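Local atomic coordinates of DUF4785 domain-containing protein (Legionella pneumophila subsp. pneumophila, PDB entry 4KH9), a protein that is of unknown function but binds calcium ions and is built from three domains, the central and C-terminal ones of the E-set clan. Residues L171-G176 and T259-S264; G235-L240 and Q356-Y361. One frame throughout, in Å; residues are numbered along the deposited sequence.

Interaction 1 (L171-G176 and T259-S264); sequences LHYQYG and TAFSYS
The edge of the Tyr-173 ring is turned toward the face of Phe-261, an offset edge-to-face pair with planes at 84° and centroids 5.5 Å apart, on one face of a parallel beta ladder. Here the short strand 172-174 closes the margin of the mixed sheet of the central, E-set-clan domain, running beside strand 251-264. Trp-238 meets the Phe-261 ring, Leu-179 touches both members of the pair, and the Tyr-173 hydroxyl is bound by Asp-169. The two strands donate main-chain bonds in turn, the straightest from Ser-262 N to Leu-171 O, 2.7 Å. A chi1 of 173° puts the Tyr-263 ring opposite its main-chain nitrogen and obliquely against the backbone of Gln-174 and Tyr-175, CE1 3.5 Å from Gln-174 C. Its OH, which is bonded to Ser-229 O, arrives at the edge of the Tyr-175 ring, 3.4 Å from CD1, and the two tyrosine side chains run alongside each other in the same direction. On the other face His-172 presents the ring edge to Ser-262, ND1 standing 3.4 Å from CB. Farther along that face Gln-174 reaches across to Ser-264: NE2 donates to OG over 2.7 Å, with OG 20° out of the amide plane.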
loop_
_atom_site.group_PDB
_atom_site.type_symbol
_atom_site.label_atom_id
_atom_site.label_comp_id
_atom_site.label_asym_id
_atom_site.label_seq_id
_atom_site.Cartn_x
_atom_site.Cartn_y
_atom_site.Cartn_z
ATOM N N LEU A 171 -2.801 -8.742 -3.443
ATOM C CA LEU A 171 -2.851 -7.806 -2.311
ATOM C C LEU A 171 -1.856 -8.202 -1.279
ATOM O O LEU A 171 -1.427 -7.367 -0.475
ATOM C CB LEU A 171 -4.258 -7.795 -1.670
ATOM C CG LEU A 171 -5.415 -7.167 -2.430
ATOM C CD1 LEU A 171 -6.695 -7.405 -1.681
ATOM C CD2 LEU A 171 -5.257 -5.692 -2.524
ATOM N N HIS A 172 -1.530 -9.507 -1.258
ATOM C CA HIS A 172 -0.655 -10.091 -0.260
ATOM C C HIS A 172 0.374 -10.987 -0.919
ATOM O O HIS A 172 0.046 -11.784 -1.796
ATOM C CB HIS A 172 -1.458 -10.899 0.791
ATOM C CG HIS A 172 -2.780 -10.314 1.175
ATOM N ND1 HIS A 172 -2.884 -9.341 2.157
ATOM C CD2 HIS A 172 -4.022 -10.612 0.718
ATOM C CE1 HIS A 172 -4.172 -9.031 2.231
ATOM N NE2 HIS A 172 -4.903 -9.788 1.398
ATOM N N TYR A 173 1.603 -10.875 -0.461
ATOM C CA TYR A 173 2.727 -11.667 -0.943
ATOM C C TYR A 173 3.526 -12.219 0.219
ATOM O O TYR A 173 3.400 -11.746 1.342
ATOM C CB TYR A 173 3.659 -10.785 -1.820
ATOM C CG TYR A 173 3.044 -10.201 -3.070
ATOM C CD1 TYR A 173 3.084 -10.890 -4.273
ATOM C CD2 TYR A 173 2.426 -8.951 -3.049
ATOM C CE1 TYR A 173 2.549 -10.341 -5.439
ATOM C CE2 TYR A 173 1.852 -8.412 -4.199
ATOM C CZ TYR A 173 1.922 -9.110 -5.389
ATOM O OH TYR A 173 1.385 -8.561 -6.508
ATOM N N GLN A 174 4.394 -13.180 -0.063
ATOM C CA GLN A 174 5.291 -13.751 0.925
ATOM C C GLN A 174 6.695 -13.853 0.340
ATOM O O GLN A 174 6.889 -13.656 -0.865
ATOM C CB GLN A 174 4.798 -15.128 1.418
ATOM C CG GLN A 174 3.550 -15.036 2.281
ATOM C CD GLN A 174 3.421 -16.197 3.260
ATOM O OE1 GLN A 174 3.173 -17.341 2.864
ATOM N NE2 GLN A 174 3.629 -15.938 4.552
ATOM N N TYR A 175 7.663 -14.141 1.203
ATOM C CA TYR A 175 9.068 -14.276 0.864
ATOM C C TYR A 175 9.257 -15.184 -0.371
ATOM O O TYR A 175 8.770 -16.300 -0.389
ATOM C CB TYR A 175 9.863 -14.819 2.073
ATOM C CG TYR A 175 11.336 -14.976 1.777
ATOM C CD1 TYR A 175 12.210 -13.900 1.904
ATOM C CD2 TYR A 175 11.852 -16.189 1.332
ATOM C CE1 TYR A 175 13.561 -14.025 1.580
ATOM C CE2 TYR A 175 13.200 -16.324 1.008
ATOM C CZ TYR A 175 14.051 -15.238 1.130
ATOM O OH TYR A 175 15.386 -15.364 0.817
ATOM N N GLY A 176 9.944 -14.660 -1.379
ATOM C CA GLY A 176 10.228 -15.389 -2.596
ATOM C C GLY A 176 9.193 -15.250 -3.675
ATOM O O GLY A 176 9.409 -15.752 -4.771
ATOM N N THR A 259 0.408 2.359 -4.718
ATOM C CA THR A 259 -0.586 1.360 -4.336
ATOM C C THR A 259 0.075 0.492 -3.252
ATOM O O THR A 259 1.294 0.310 -3.225
ATOM C CB THR A 259 -1.271 0.576 -5.466
ATOM O OG1 THR A 259 -2.502 0.103 -4.891
ATOM C CG2 THR A 259 -0.418 -0.590 -6.018
ATOM N N ALA A 260 -0.745 0.069 -2.292
ATOM C CA ALA A 260 -0.306 -0.700 -1.139
ATOM C C ALA A 260 -0.486 -2.190 -1.364
ATOM O O ALA A 260 -1.407 -2.637 -2.050
ATOM C CB ALA A 260 -1.090 -0.270 0.106
ATOM N N PHE A 261 0.380 -2.963 -0.729
ATOM C CA PHE A 261 0.277 -4.414 -0.722
ATOM C C PHE A 261 0.879 -4.900 0.583
ATOM O O PHE A 261 1.682 -4.196 1.204
ATOM C CB PHE A 261 0.923 -5.074 -1.966
ATOM C CG PHE A 261 2.409 -4.872 -2.120
ATOM C CD1 PHE A 261 2.914 -3.779 -2.842
ATOM C CD2 PHE A 261 3.307 -5.803 -1.602
ATOM C CE1 PHE A 261 4.288 -3.607 -3.013
ATOM C CE2 PHE A 261 4.681 -5.647 -1.791
ATOM C CZ PHE A 261 5.163 -4.553 -2.505
ATOM N N SER A 262 0.421 -6.060 1.038
ATOM C CA SER A 262 0.896 -6.661 2.290
ATOM C C SER A 262 1.966 -7.691 1.991
ATOM O O SER A 262 1.902 -8.371 0.967
ATOM C CB SER A 262 -0.276 -7.300 3.038
ATOM O OG SER A 262 0.172 -7.928 4.224
ATOM N N TYR A 263 2.923 -7.853 2.908
ATOM C CA TYR A 263 4.006 -8.824 2.724
ATOM C C TYR A 263 4.314 -9.563 4.036
ATOM O O TYR A 263 4.377 -8.915 5.071
ATOM C CB TYR A 263 5.262 -8.107 2.204
ATOM C CG TYR A 263 6.504 -8.968 2.135
ATOM C CD1 TYR A 263 6.693 -9.862 1.096
ATOM C CD2 TYR A 263 7.481 -8.904 3.131
ATOM C CE1 TYR A 263 7.839 -10.649 1.017
ATOM C CE2 TYR A 263 8.643 -9.679 3.056
ATOM C CZ TYR A 263 8.812 -10.551 1.992
ATOM O OH TYR A 263 9.918 -11.345 1.897
ATOM N N SER A 264 4.572 -10.891 3.988
ATOM C CA SER A 264 4.957 -11.606 5.213
ATOM C C SER A 264 6.060 -12.650 4.957
ATOM O O SER A 264 6.297 -13.071 3.830
ATOM C CB SER A 264 3.748 -12.283 5.857
ATOM O OG SER A 264 3.239 -13.342 5.064
#

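Interaction 2 (G235-L240 and Q356-Y361); sequences GENWYL and QLKTVY
The backbones of Gly-235 and Leu-357 come within 4.8 Å at their CA atoms, where two loop segments meet without forming a ladder, and the one main-chain bond between them, Gly-235 N to Gln-356 O at 2.9 Å, is weak and bent to 127° at the hydrogen. Beside it the Leu-357 side chain sets out toward the other segment and lays CB 4.0 Å from Gly-235 CA. Gly-235 has a positive phi of 83°, and its CA is the atom packed against that leucine.

Lys-358 makes the longer reach. Its chain bends at chi2 (-77°) and is then extended through chi3 and chi4, which carries the ammonium group across to residues 235-237. There NZ lies 3.1 Å from Asn-237 OD1 in a weak hydrogen bond, the two side chains crossing obliquely, while Gly-235 O is a longer neighbour at 3.6 Å. This is a surface junction between the central and C-terminal domains: segment 235-240 runs into strand 238-248 of one, and residues 356-357 into the edge strand 358-368 of the other. At the start of that second strand Leu-357 and Lys-358 together face Asp-353 in a G1 beta bulge, with Leu-357 in a left-handed backbone conformation. The amide of Gln-356 is held by Ile-265 N at OE1 and by Asp-353 OD2 at NE2. The stronger partner of the lysine is Ser-262 OG on strand 251-264. Lys-358 CE, the last methylene before the ammonium group, passes 3.8 Å from Glu-236 O and, a little farther off, Gly-235 O.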
loop_
_atom_site.group_PDB
_atom_site.type_symbol
_atom_site.label_atom_id
_atom_site.label_comp_id
_atom_site.label_asym_id
_atom_site.label_seq_id
_atom_site.Cartn_x
_atom_site.Cartn_y
_atom_site.Cartn_z
ATOM N N GLY A 235 3.093 -5.324 11.003
ATOM C CA GLY A 235 1.754 -4.881 10.626
ATOM C C GLY A 235 1.691 -3.841 9.521
ATOM O O GLY A 235 0.632 -3.671 8.913
ATOM N N GLU A 236 2.823 -3.170 9.226
ATOM C CA GLU A 236 2.890 -2.121 8.200
ATOM C C GLU A 236 2.944 -2.720 6.786
ATOM O O GLU A 236 3.378 -3.866 6.592
ATOM C CB GLU A 236 4.098 -1.199 8.428
ATOM C CG GLU A 236 4.134 -0.475 9.763
ATOM C CD GLU A 236 5.478 0.162 10.072
ATOM O OE1 GLU A 236 6.479 -0.578 10.215
ATOM O OE2 GLU A 236 5.524 1.406 10.206
ATOM N N ASN A 237 2.489 -1.936 5.799
ATOM C CA ASN A 237 2.451 -2.363 4.414
ATOM C C ASN A 237 3.580 -1.776 3.560
ATOM O O ASN A 237 4.280 -0.846 3.951
ATOM C CB ASN A 237 1.108 -1.991 3.783
ATOM C CG ASN A 237 -0.045 -2.839 4.263
ATOM O OD1 ASN A 237 0.079 -4.053 4.523
ATOM N ND2 ASN A 237 -1.199 -2.216 4.356
ATOM N N TRP A 238 3.749 -2.385 2.383
ATOM C CA TRP A 238 4.630 -1.967 1.309
ATOM C C TRP A 238 3.846 -1.144 0.333
ATOM O O TRP A 238 2.621 -1.254 0.283
ATOM C CB TRP A 238 5.215 -3.188 0.590
ATOM C CG TRP A 238 6.279 -3.925 1.326
ATOM C CD1 TRP A 238 6.143 -4.644 2.478
ATOM C CD2 TRP A 238 7.646 -4.072 0.912
ATOM N NE1 TRP A 238 7.363 -5.142 2.864
ATOM C CE2 TRP A 238 8.303 -4.822 1.910
ATOM C CE3 TRP A 238 8.405 -3.549 -0.156
ATOM C CZ2 TRP A 238 9.669 -5.130 1.836
ATOM C CZ3 TRP A 238 9.760 -3.856 -0.228
ATOM C CH2 TRP A 238 10.376 -4.640 0.755
ATOM N N TYR A 239 4.560 -0.368 -0.487
ATOM C CA TYR A 239 3.989 0.423 -1.548
ATOM C C TYR A 239 4.761 0.259 -2.822
ATOM O O TYR A 239 5.988 0.167 -2.832
ATOM C CB TYR A 239 3.932 1.950 -1.192
ATOM C CG TYR A 239 2.840 2.294 -0.213
ATOM C CD1 TYR A 239 3.044 2.170 1.163
ATOM C CD2 TYR A 239 1.566 2.652 -0.654
ATOM C CE1 TYR A 239 2.010 2.407 2.074
ATOM C CE2 TYR A 239 0.533 2.913 0.248
ATOM C CZ TYR A 239 0.755 2.761 1.610
ATOM O OH TYR A 239 -0.249 3.006 2.509
ATOM N N LEU A 240 4.012 0.199 -3.889
ATOM C CA LEU A 240 4.456 0.356 -5.250
ATOM C C LEU A 240 4.459 1.856 -5.514
ATOM O O LEU A 240 3.435 2.504 -5.286
ATOM C CB LEU A 240 3.563 -0.406 -6.246
ATOM C CG LEU A 240 3.735 -0.003 -7.728
ATOM C CD1 LEU A 240 5.142 -0.390 -8.243
ATOM C CD2 LEU A 240 2.631 -0.592 -8.604
ATOM N N GLN A 356 4.451 -10.538 13.490
ATOM C CA GLN A 356 4.368 -9.846 12.207
ATOM C C GLN A 356 3.049 -9.128 12.035
ATOM O O GLN A 356 2.973 -8.200 11.234
ATOM C CB GLN A 356 4.534 -10.847 11.053
ATOM C CG GLN A 356 5.960 -11.348 10.867
ATOM C CD GLN A 356 6.040 -12.205 9.644
ATOM O OE1 GLN A 356 6.052 -11.713 8.517
ATOM N NE2 GLN A 356 6.016 -13.510 9.831
ATOM N N LEU A 357 2.003 -9.591 12.743
ATOM C CA LEU A 357 0.624 -9.141 12.628
ATOM C C LEU A 357 0.191 -9.379 11.177
ATOM O O LEU A 357 -0.429 -8.530 10.533
ATOM C CB LEU A 357 0.428 -7.677 13.100
ATOM C CG LEU A 357 0.551 -7.443 14.601
ATOM C CD1 LEU A 357 0.726 -5.965 14.908
ATOM C CD2 LEU A 357 -0.676 -7.979 15.342
ATOM N N LYS A 358 0.582 -10.556 10.665
ATOM C CA LYS A 358 0.261 -11.043 9.329
ATOM C C LYS A 358 -0.186 -12.505 9.372
ATOM O O LYS A 358 0.266 -13.284 10.229
ATOM C CB LYS A 358 1.491 -10.926 8.383
ATOM C CG LYS A 358 2.058 -9.537 8.145
ATOM C CD LYS A 358 1.233 -8.695 7.175
ATOM C CE LYS A 358 1.651 -7.242 7.216
ATOM N NZ LYS A 358 0.687 -6.389 6.485
ATOM N N THR A 359 -1.051 -12.879 8.414
ATOM C CA THR A 359 -1.428 -14.269 8.142
ATOM C C THR A 359 -0.204 -14.845 7.441
ATOM O O THR A 359 0.255 -14.243 6.457
ATOM C CB THR A 359 -2.742 -14.324 7.329
ATOM O OG1 THR A 359 -3.783 -13.818 8.142
ATOM C CG2 THR A 359 -3.116 -15.726 6.900
ATOM N N VAL A 360 0.399 -15.921 7.983
ATOM C CA VAL A 360 1.627 -16.465 7.377
ATOM C C VAL A 360 1.334 -17.742 6.563
ATOM O O VAL A 360 2.130 -18.113 5.686
ATOM C CB VAL A 360 2.751 -16.676 8.404
ATOM C CG1 VAL A 360 3.225 -15.325 8.930
ATOM C CG2 VAL A 360 2.329 -17.602 9.561
ATOM N N TYR A 361 0.165 -18.348 6.809
ATOM C CA TYR A 361 -0.319 -19.538 6.123
ATOM C C TYR A 361 -1.816 -19.496 6.061
ATOM O O TYR A 361 -2.468 -19.207 7.061
ATOM C CB TYR A 361 0.148 -20.852 6.789
ATOM C CG TYR A 361 -0.188 -22.094 5.982
ATOM C CD1 TYR A 361 -1.470 -22.643 6.004
ATOM C CD2 TYR A 361 0.757 -22.687 5.155
ATOM C CE1 TYR A 361 -1.812 -23.727 5.197
ATOM C CE2 TYR A 361 0.436 -23.802 4.368
ATOM C CZ TYR A 361 -0.853 -24.318 4.395
ATOM O OH TYR A 361 -1.201 -25.407 3.629
#

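How the interactions relate
The two contacts meet along strand 251-264, their centres about 6 Å apart. Strand 238-248 precedes it in the chain and lies beside it in the sheet, and a probable hydrogen bond joins Leu-240 N to Thr-259 O at 2.8 Å. Interaction 1 belongs to the central domain, whereas interaction 2 ties that domain to the C-terminal one. Side chains bridge the two: Ser-262 OG takes part in a probable hydrogen bond with Lys-358 NZ at 2.8 Å, and Gln-174 NE2, already engaged in interaction 1, also binds Val-360 O. Phe-261 O packs 3.4 Å from Asn-237 CB. Neither contact is near the calcium-binding residues Asp-27, Asp-196 and Asp-198.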